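Local atomic coordinates of DNA-(apurinic or apyrimidinic site) lyase (Xenopus laevis, PDB entry 6WCD), a protein that acts as a weak apurinic/apyrimidinic endonuclease and a 3'-5' exonuclease in DNA base excision repair, this chain holding its catalytic domain. Residues L110-L113 with D114-G117; R153-Y156 with K157-Y161; R279-V282 with E283-L287. One frame throughout, in Å; residues are numbered along the deposited sequence.

In the fold
All three are local contacts at turns or ends of helices. Interactions 1 and 2 are neighbours, centres 11 Å apart: helix 107-114 ends against helix 152-173, with Tyr-156 and Arg-153 of interaction 2 meeting Ser-112 and Glu-116 of interaction 1. Both mix buried and exposed residues; water and charge dominate in interaction 1, regular helix bonds with basic side chains in interaction 2. Interaction 3, 31 Å from interaction 1 and 30 Å from interaction 2, centre to centre, lies away from the annotated sites. Its chemistry is the most apolar, Leu-281 and Phe-286 buried against strands of both sheets and Val-282 covering the Phe-286 ring, while Glu-280 and Glu-283 stay exposed.

Interaction 1. Residues L110-L113 with D114-G117; sequences LQSL and DQEG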
loop_
_atom_site.group_PDB
_atom_site.type_symbol
_atom_site.label_atom_id
_atom_site.label_comp_id
_atom_site.label_asym_id
_atom_site.label_seq_id
_atom_site.Cartn_x
_atom_site.Cartn_y
_atom_site.Cartn_z
ATOM N N LEU A 110 -16.910 10.720 1.390
ATOM C CA LEU A 110 -15.559 10.619 1.869
ATOM C C LEU A 110 -15.461 9.718 3.104
ATOM O O LEU A 110 -14.513 8.930 3.236
ATOM C CB LEU A 110 -14.989 11.999 2.187
ATOM C CG LEU A 110 -14.821 12.903 0.957
ATOM C CD1 LEU A 110 -14.305 14.262 1.436
ATOM C CD2 LEU A 110 -13.882 12.322 -0.106
ATOM N N GLN A 111 -16.430 9.827 4.015
ATOM C CA GLN A 111 -16.370 8.969 5.190
ATOM C C GLN A 111 -16.475 7.513 4.775
ATOM O O GLN A 111 -15.740 6.653 5.264
ATOM C CB GLN A 111 -17.491 9.324 6.180
ATOM C CG GLN A 111 -17.426 8.515 7.463
ATOM C CD GLN A 111 -17.858 9.310 8.682
ATOM O OE1 GLN A 111 -18.339 10.441 8.567
ATOM N NE2 GLN A 111 -17.684 8.721 9.862
ATOM N N SER A 112 -17.372 7.236 3.846
ATOM C CA SER A 112 -17.552 5.855 3.402
ATOM C C SER A 112 -16.318 5.304 2.745
ATOM O O SER A 112 -15.984 4.130 2.938
ATOM C CB SER A 112 -18.696 5.758 2.423
ATOM O OG SER A 112 -19.903 6.045 3.071
ATOM N N LEU A 113 -15.623 6.132 1.948
ATOM C CA LEU A 113 -14.428 5.682 1.256
ATOM C C LEU A 113 -13.276 5.469 2.203
ATOM O O LEU A 113 -12.350 4.723 1.875
ATOM C CB LEU A 113 -14.067 6.694 0.159
ATOM C CG LEU A 113 -14.984 6.748 -1.024
ATOM C CD1 LEU A 113 -14.824 7.986 -1.865
ATOM C CD2 LEU A 113 -14.780 5.457 -1.870
ATOM N N ASP A 114 -13.260 6.144 3.369
ATOM C CA ASP A 114 -12.166 6.049 4.307
ATOM C C ASP A 114 -12.421 5.167 5.528
ATOM O O ASP A 114 -11.468 4.853 6.249
ATOM C CB ASP A 114 -11.770 7.456 4.793
ATOM C CG ASP A 114 -10.643 8.029 3.998
ATOM O OD1 ASP A 114 -10.076 7.333 3.116
ATOM O OD2 ASP A 114 -10.298 9.200 4.302
ATOM N N GLN A 115 -13.631 4.633 5.698
ATOM C CA GLN A 115 -13.941 3.915 6.926
ATOM C C GLN A 115 -13.669 2.417 6.864
ATOM O O GLN A 115 -14.052 1.705 7.797
ATOM C CB GLN A 115 -15.411 4.140 7.306
ATOM C CG GLN A 115 -16.370 3.488 6.378
ATOM C CD GLN A 115 -17.828 3.713 6.750
ATOM O OE1 GLN A 115 -18.149 4.422 7.715
ATOM N NE2 GLN A 115 -18.728 3.136 5.964
ATOM N N GLU A 116 -13.095 1.898 5.797
ATOM C CA GLU A 116 -12.891 0.464 5.674
ATOM C C GLU A 116 -11.432 0.046 5.869
ATOM O O GLU A 116 -11.066 -1.092 5.571
ATOM C CB GLU A 116 -13.391 -0.037 4.312
ATOM C CG GLU A 116 -14.881 0.131 4.146
ATOM C CD GLU A 116 -15.475 -0.517 2.889
ATOM O OE1 GLU A 116 -14.753 -1.201 2.090
ATOM O OE2 GLU A 116 -16.717 -0.308 2.682
ATOM N N GLY A 117 -10.615 0.921 6.417
ATOM C CA GLY A 117 -9.237 0.538 6.716
ATOM C C GLY A 117 -8.403 0.243 5.491
ATOM O O GLY A 117 -7.648 -0.734 5.471
HETATM O O HOH W 1 -17.881 1.944 3.525
HETATM O O HOH W 2 -11.444 2.726 3.610
#
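The amides of Gln-111 and Gln-115 are not stacked: the two side chains cross at about a right angle, with their planes turned 75° from one another. Their closest approach is a loose touch of oxygen on methylene, Gln-115 OE1 to Gln-111 CG at 4.2 Å. At the other end of the same amide, Gln-115 NE2 lies 3.9 Å from Ser-112 CA. Gln-115 gets there because its CG sits between its own backbone N and carbonyl carbon (chi1 69°), which turns the chain back along the helix end and brings CG to 3.4 Å from Gln-111 O. From there the chain runs extended.

NE2 is used by water 1, which accepts from it at 2.8 Å and donates to Ser-112 O and, at 2.7 Å, to Glu-116 OE2. With an alanine here the amide donor would be gone, and water 1 would probably sit less firmly between Ser-112 O and the Glu-116 carboxylate. A second water does similar work for the backbone, donating to Leu-113 O and accepting from Glu-116 N at 2.9 Å. Helical bonding is already slack at this point: Asp-114 N shares weak bonds with Leu-110 O (3.1 Å) and Gln-111 O.

The carboxylates also find partners in the surrounding chain. Asp-114 is bonded to Ser-86 OG and Leu-85 N, both in the segment assigned as a Claspin-like motif, and Glu-116 OE1 makes salt bridges with Arg-118 and Arg-153. Leu-110 and Leu-113 pack on Leu-163 of helix 152-173.

This is the C-terminal end of helix 107-114, where one water links Leu-113 O to Glu-116 N and another ties Ser-112 O to the side chains of Gln-115 and Glu-116. The Glu-116 side chain lies about 7 Å from that of Tyr-142, an active-site residue by similarity.

Interaction 2. Residues R153-Y156 with K157-Y161; sequences RKTY and KLRFY. With BU1 (1,4-butanediol), chain G.
Four backbone hydrogen bonds of the i to i+4 kind tie Arg-153 through Tyr-156 to Lys-157 through Phe-160. The Arg-159 N to Thr-155 O bond, 2.9 Å, is the straightest, its N-H pointing at the oxygen at 167°. In the Lys-157 N to Arg-153 O bond, 3.0 Å, the donor sits 31° out of the carbonyl plane.

The aliphatic contacts follow the same spacing. Thr-155 and Arg-159 lie side by side and point the same way, Thr-155 CG2 at 4.2 Å from Arg-159 CG. Leu-158 folds back toward the preceding turn, its CD1 4.4 Å from Lys-154 CG.

Among the flat groups, the Arg-153 guanidinium lies over one face of the Tyr-156 ring, NH1 3.5 Å above the ring plane and over its centre. Tyr-156 has CG anti to its backbone N (chi1 -177°), which carries the ring off the helix toward helix 107-114, where OH is bonded to Ser-112 O. The Arg-153 NH2 makes a salt bridge with Glu-116, and Arg-159 makes one with Glu-109.

The remaining contacts are with butanediol. Both lysine chains run out extended to it and pack against it: Lys-157 CE passes 3.6 Å from C3 of the diol, and Lys-154 CE lies 3.8 Å from its O6. Lys-157 NZ is hydrogen-bonded to Asn-185 O, while the diol itself is hydrogen-bonded to Asn-205 ND2.

The helix is therefore regular in its backbone and divided in its chemistry. Arg-153 and Arg-159 have carboxylates to offset their charge. Lys-157 instead gives its ammonium to the backbone carbonyl of Asn-185, the transition-state stabiliser by similarity, which is consistent with its fixing that loop and lending positive potential beside the active site.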
loop_
_atom_site.group_PDB
_atom_site.type_symbol
_atom_site.label_atom_id
_atom_site.label_comp_id
_atom_site.label_asym_id
_atom_site.label_seq_id
_atom_site.Cartn_x
_atom_site.Cartn_y
_atom_site.Cartn_z
ATOM N N ARG A 153 -20.792 -1.658 -5.160
ATOM C CA ARG A 153 -19.407 -1.774 -4.841
ATOM C C ARG A 153 -18.475 -1.530 -6.037
ATOM O O ARG A 153 -17.354 -1.113 -5.834
ATOM C CB ARG A 153 -19.112 -3.172 -4.232
ATOM C CG ARG A 153 -19.836 -3.385 -2.921
ATOM C CD ARG A 153 -19.385 -2.395 -1.818
ATOM N NE ARG A 153 -17.996 -2.665 -1.440
ATOM C CZ ARG A 153 -17.334 -2.005 -0.475
ATOM N NH1 ARG A 153 -17.941 -1.035 0.184
ATOM N NH2 ARG A 153 -16.081 -2.346 -0.174
ATOM N N LYS A 154 -19.013 -1.700 -7.273
ATOM C CA LYS A 154 -18.213 -1.303 -8.426
ATOM C C LYS A 154 -18.017 0.212 -8.451
ATOM O O LYS A 154 -16.923 0.701 -8.691
ATOM C CB LYS A 154 -18.852 -1.784 -9.716
ATOM C CG LYS A 154 -17.990 -1.527 -10.933
ATOM C CD LYS A 154 -18.758 -1.902 -12.216
ATOM C CE LYS A 154 -17.968 -1.519 -13.461
ATOM N NZ LYS A 154 -18.601 -1.993 -14.731
ATOM N N THR A 155 -19.091 0.932 -8.137
ATOM C CA THR A 155 -18.986 2.389 -8.049
ATOM C C THR A 155 -18.051 2.801 -6.937
ATOM O O THR A 155 -17.170 3.650 -7.123
ATOM C CB THR A 155 -20.366 2.973 -7.772
ATOM O OG1 THR A 155 -21.300 2.533 -8.763
ATOM C CG2 THR A 155 -20.319 4.482 -7.798
ATOM N N TYR A 156 -18.162 2.142 -5.785
ATOM C CA TYR A 156 -17.248 2.417 -4.678
ATOM C C TYR A 156 -15.795 2.268 -5.097
ATOM O O TYR A 156 -14.951 3.081 -4.777
ATOM C CB TYR A 156 -17.627 1.479 -3.507
ATOM C CG TYR A 156 -16.862 1.629 -2.224
ATOM C CD1 TYR A 156 -17.231 2.574 -1.298
ATOM C CD2 TYR A 156 -15.808 0.818 -1.919
ATOM C CE1 TYR A 156 -16.510 2.746 -0.127
ATOM C CE2 TYR A 156 -15.065 0.979 -0.736
ATOM C CZ TYR A 156 -15.507 1.939 0.170
ATOM O OH TYR A 156 -14.780 2.112 1.352
ATOM N N LYS A 157 -15.480 1.186 -5.826
ATOM C CA LYS A 157 -14.114 0.927 -6.231
ATOM C C LYS A 157 -13.576 2.054 -7.138
ATOM O O LYS A 157 -12.438 2.525 -6.956
ATOM C CB LYS A 157 -14.064 -0.438 -6.951
ATOM C CG LYS A 157 -12.642 -0.806 -7.401
ATOM C CD LYS A 157 -12.667 -2.129 -8.198
ATOM C CE LYS A 157 -11.208 -2.540 -8.479
ATOM N NZ LYS A 157 -11.112 -3.779 -9.287
ATOM N N LEU A 158 -14.402 2.471 -8.111
ATOM C CA LEU A 158 -13.956 3.500 -9.057
ATOM C C LEU A 158 -13.807 4.844 -8.339
ATOM O O LEU A 158 -12.868 5.592 -8.615
ATOM C CB LEU A 158 -14.911 3.579 -10.235
ATOM C CG LEU A 158 -15.013 2.260 -11.034
ATOM C CD1 LEU A 158 -16.114 2.334 -12.074
ATOM C CD2 LEU A 158 -13.693 1.998 -11.723
ATOM N N ARG A 159 -14.719 5.131 -7.400
ATOM C CA ARG A 159 -14.584 6.363 -6.607
ATOM C C ARG A 159 -13.379 6.335 -5.703
ATOM O O ARG A 159 -12.713 7.356 -5.523
ATOM C CB ARG A 159 -15.874 6.603 -5.849
ATOM C CG ARG A 159 -17.077 6.884 -6.773
ATOM C CD ARG A 159 -16.948 8.190 -7.467
ATOM N NE ARG A 159 -17.323 9.257 -6.550
ATOM C CZ ARG A 159 -17.510 10.503 -6.923
ATOM N NH1 ARG A 159 -17.225 10.860 -8.166
ATOM N NH2 ARG A 159 -17.990 11.383 -6.048
ATOM N N PHE A 160 -13.016 5.160 -5.171
ATOM C CA PHE A 160 -11.794 5.031 -4.385
ATOM C C PHE A 160 -10.564 5.333 -5.220
ATOM O O PHE A 160 -9.685 6.051 -4.786
ATOM C CB PHE A 160 -11.727 3.634 -3.783
ATOM C CG PHE A 160 -10.627 3.440 -2.800
ATOM C CD1 PHE A 160 -9.373 3.004 -3.194
ATOM C CD2 PHE A 160 -10.838 3.679 -1.457
ATOM C CE1 PHE A 160 -8.344 2.828 -2.243
ATOM C CE2 PHE A 160 -9.813 3.509 -0.514
ATOM C CZ PHE A 160 -8.587 3.082 -0.921
ATOM N N TYR A 161 -10.517 4.794 -6.448
ATOM C CA TYR A 161 -9.438 5.117 -7.356
ATOM C C TYR A 161 -9.353 6.618 -7.626
ATOM O O TYR A 161 -8.248 7.173 -7.635
ATOM C CB TYR A 161 -9.656 4.406 -8.670
ATOM C CG TYR A 161 -9.372 2.922 -8.720
ATOM C CD1 TYR A 161 -8.500 2.308 -7.867
ATOM C CD2 TYR A 161 -9.923 2.165 -9.737
ATOM C CE1 TYR A 161 -8.213 0.935 -8.005
ATOM C CE2 TYR A 161 -9.623 0.795 -9.883
ATOM C CZ TYR A 161 -8.752 0.210 -9.009
ATOM O OH TYR A 161 -8.446 -1.168 -9.202
HETATM C C1 BU1 G . -10.651 -4.820 -12.197
HETATM C C2 BU1 G . -10.938 -3.379 -12.648
HETATM C C3 BU1 G . -12.131 -2.754 -11.912
HETATM C C4 BU1 G . -13.218 -2.288 -12.888
HETATM O O5 BU1 G . -10.068 -5.543 -13.258
HETATM O O6 BU1 G . -14.475 -2.560 -12.319
#

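Interaction 3. Residues R279-V282 with E283-L287; sequences RELV and ESEFL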
loop_
_atom_site.group_PDB
_atom_site.type_symbol
_atom_site.label_atom_id
_atom_site.label_comp_id
_atom_site.label_asym_id
_atom_site.label_seq_id
_atom_site.Cartn_x
_atom_site.Cartn_y
_atom_site.Cartn_z
ATOM N N ARG A 279 7.637 9.866 -11.416
ATOM C CA ARG A 279 8.641 9.634 -12.456
ATOM C C ARG A 279 10.046 9.926 -11.949
ATOM O O ARG A 279 10.960 9.100 -12.111
ATOM C CB ARG A 279 8.330 10.471 -13.688
ATOM C CG ARG A 279 6.983 10.115 -14.351
ATOM C CD ARG A 279 6.981 10.681 -15.768
ATOM N NE ARG A 279 5.731 10.480 -16.492
ATOM C CZ ARG A 279 5.653 10.280 -17.812
ATOM N NH1 ARG A 279 6.741 10.213 -18.560
ATOM N NH2 ARG A 279 4.463 10.131 -18.395
ATOM N N GLU A 280 10.255 11.106 -11.345
ATOM C CA GLU A 280 11.606 11.486 -10.949
ATOM C C GLU A 280 12.193 10.529 -9.904
ATOM O O GLU A 280 13.400 10.227 -9.925
ATOM C CB GLU A 280 11.616 12.924 -10.424
ATOM C CG GLU A 280 13.012 13.495 -10.274
ATOM C CD GLU A 280 13.027 14.882 -9.647
ATOM O OE1 GLU A 280 13.950 15.170 -8.852
ATOM O OE2 GLU A 280 12.117 15.680 -9.952
ATOM N N LEU A 281 11.389 10.087 -8.956
ATOM C CA LEU A 281 11.839 9.145 -7.937
ATOM C C LEU A 281 12.284 7.838 -8.539
ATOM O O LEU A 281 13.354 7.323 -8.200
ATOM C CB LEU A 281 10.693 8.895 -6.949
ATOM C CG LEU A 281 11.019 7.961 -5.780
ATOM C CD1 LEU A 281 12.044 8.603 -4.813
ATOM C CD2 LEU A 281 9.702 7.535 -5.071
ATOM N N VAL A 282 11.487 7.264 -9.421
ATOM C CA VAL A 282 11.844 5.981 -10.012
ATOM C C VAL A 282 13.114 6.118 -10.862
ATOM O O VAL A 282 14.015 5.290 -10.779
ATOM C CB VAL A 282 10.657 5.410 -10.807
ATOM C CG1 VAL A 282 11.031 4.125 -11.561
ATOM C CG2 VAL A 282 9.516 5.153 -9.890
ATOM N N GLU A 283 13.198 7.163 -11.698
ATOM C CA GLU A 283 14.340 7.349 -12.595
ATOM C C GLU A 283 15.618 7.629 -11.825
ATOM O O GLU A 283 16.696 7.197 -12.250
ATOM C CB GLU A 283 14.069 8.497 -13.560
ATOM C CG GLU A 283 12.987 8.210 -14.573
ATOM C CD GLU A 283 12.607 9.443 -15.423
ATOM O OE1 GLU A 283 13.023 10.569 -15.075
ATOM O OE2 GLU A 283 11.879 9.280 -16.422
ATOM N N SER A 284 15.542 8.402 -10.747
ATOM C CA SER A 284 16.776 8.845 -10.086
ATOM C C SER A 284 17.118 8.076 -8.816
ATOM O O SER A 284 18.305 8.073 -8.441
ATOM C CB SER A 284 16.700 10.322 -9.730
ATOM O OG SER A 284 16.538 11.081 -10.905
ATOM N N GLU A 285 16.167 7.480 -8.122
ATOM C CA GLU A 285 16.459 6.865 -6.844
ATOM C C GLU A 285 16.242 5.366 -6.793
ATOM O O GLU A 285 16.741 4.730 -5.868
ATOM C CB GLU A 285 15.636 7.507 -5.729
ATOM C CG GLU A 285 15.823 9.062 -5.651
ATOM C CD GLU A 285 17.206 9.547 -5.262
ATOM O OE1 GLU A 285 17.924 8.792 -4.575
ATOM O OE2 GLU A 285 17.588 10.698 -5.638
ATOM N N PHE A 286 15.486 4.781 -7.714
ATOM C CA PHE A 286 15.285 3.341 -7.662
ATOM C C PHE A 286 16.453 2.600 -8.304
ATOM O O PHE A 286 17.022 3.030 -9.308
ATOM C CB PHE A 286 13.990 2.906 -8.380
ATOM C CG PHE A 286 12.733 2.980 -7.559
ATOM C CD1 PHE A 286 12.357 4.089 -6.851
ATOM C CD2 PHE A 286 11.858 1.887 -7.552
ATOM C CE1 PHE A 286 11.144 4.117 -6.136
ATOM C CE2 PHE A 286 10.660 1.920 -6.837
ATOM C CZ PHE A 286 10.313 3.031 -6.140
ATOM N N LEU A 287 16.794 1.452 -7.701
ATOM C CA LEU A 287 17.725 0.504 -8.272
ATOM C C LEU A 287 17.034 -0.705 -8.911
ATOM O O LEU A 287 17.575 -1.255 -9.898
ATOM C CB LEU A 287 18.710 0.023 -7.188
ATOM C CG LEU A 287 19.677 1.102 -6.717
ATOM C CD1 LEU A 287 20.291 0.661 -5.399
ATOM C CD2 LEU A 287 20.764 1.402 -7.715
HETATM O O HOH W 3 16.393 4.459 -11.650
#
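Val-282 lays a methyl over the ring of Phe-286, four residues on: CG2 stands 4.2 Å from the ring centroid and only 10° off the normal, a CH-pi contact. With chi1 at 174°, Val-282 CG2 stands opposite its own carbonyl carbon, and it is this rotation that presents CG2 to the ring. Leu-281 reaches the same ring at CE1, its CD2 at 3.9 Å. The other methyl of Leu-281, CD1, touches the CB and CG of Glu-285, whose chain it meets at about a right angle.

The backbone sets these groups in place. Glu-283 N bonds to Arg-279 O at 3.0 Å and Ser-284 N to Glu-280 O at 2.9 Å. Leu-281 O then takes Glu-285 N at 2.8 Å and, weakly, Phe-286 N. That last N-H is also weakly shared with Val-282 O (3.4 Å). Water 3 lies in this turn, 2.7 Å from Val-282 O and close to Phe-286 O as well.

Beyond the backbone, in the conformer given, Arg-279 and Glu-283 do not pair directly; both reach Tyr-240 OH, Glu-283 OE2 by a hydrogen bond and Arg-279 NH1 by a weak one, while Arg-279 NE is held by Gly-237 O. Glu-285 OE2 takes the amide of Cys-129. Around the apolar group, Ile-179 and Met-307 touch both Leu-281 and Phe-286, and Phe-246 also packs on Phe-286.

Helix 279-285 is the short connection from strand 269-278, in one mixed sheet, to 286-291, an outermost strand of the other. The buried Leu-281 and Phe-286 touch strands of both sheets, a packing in keeping with the two-sheet alpha/beta sandwich of the DNase I-like fold.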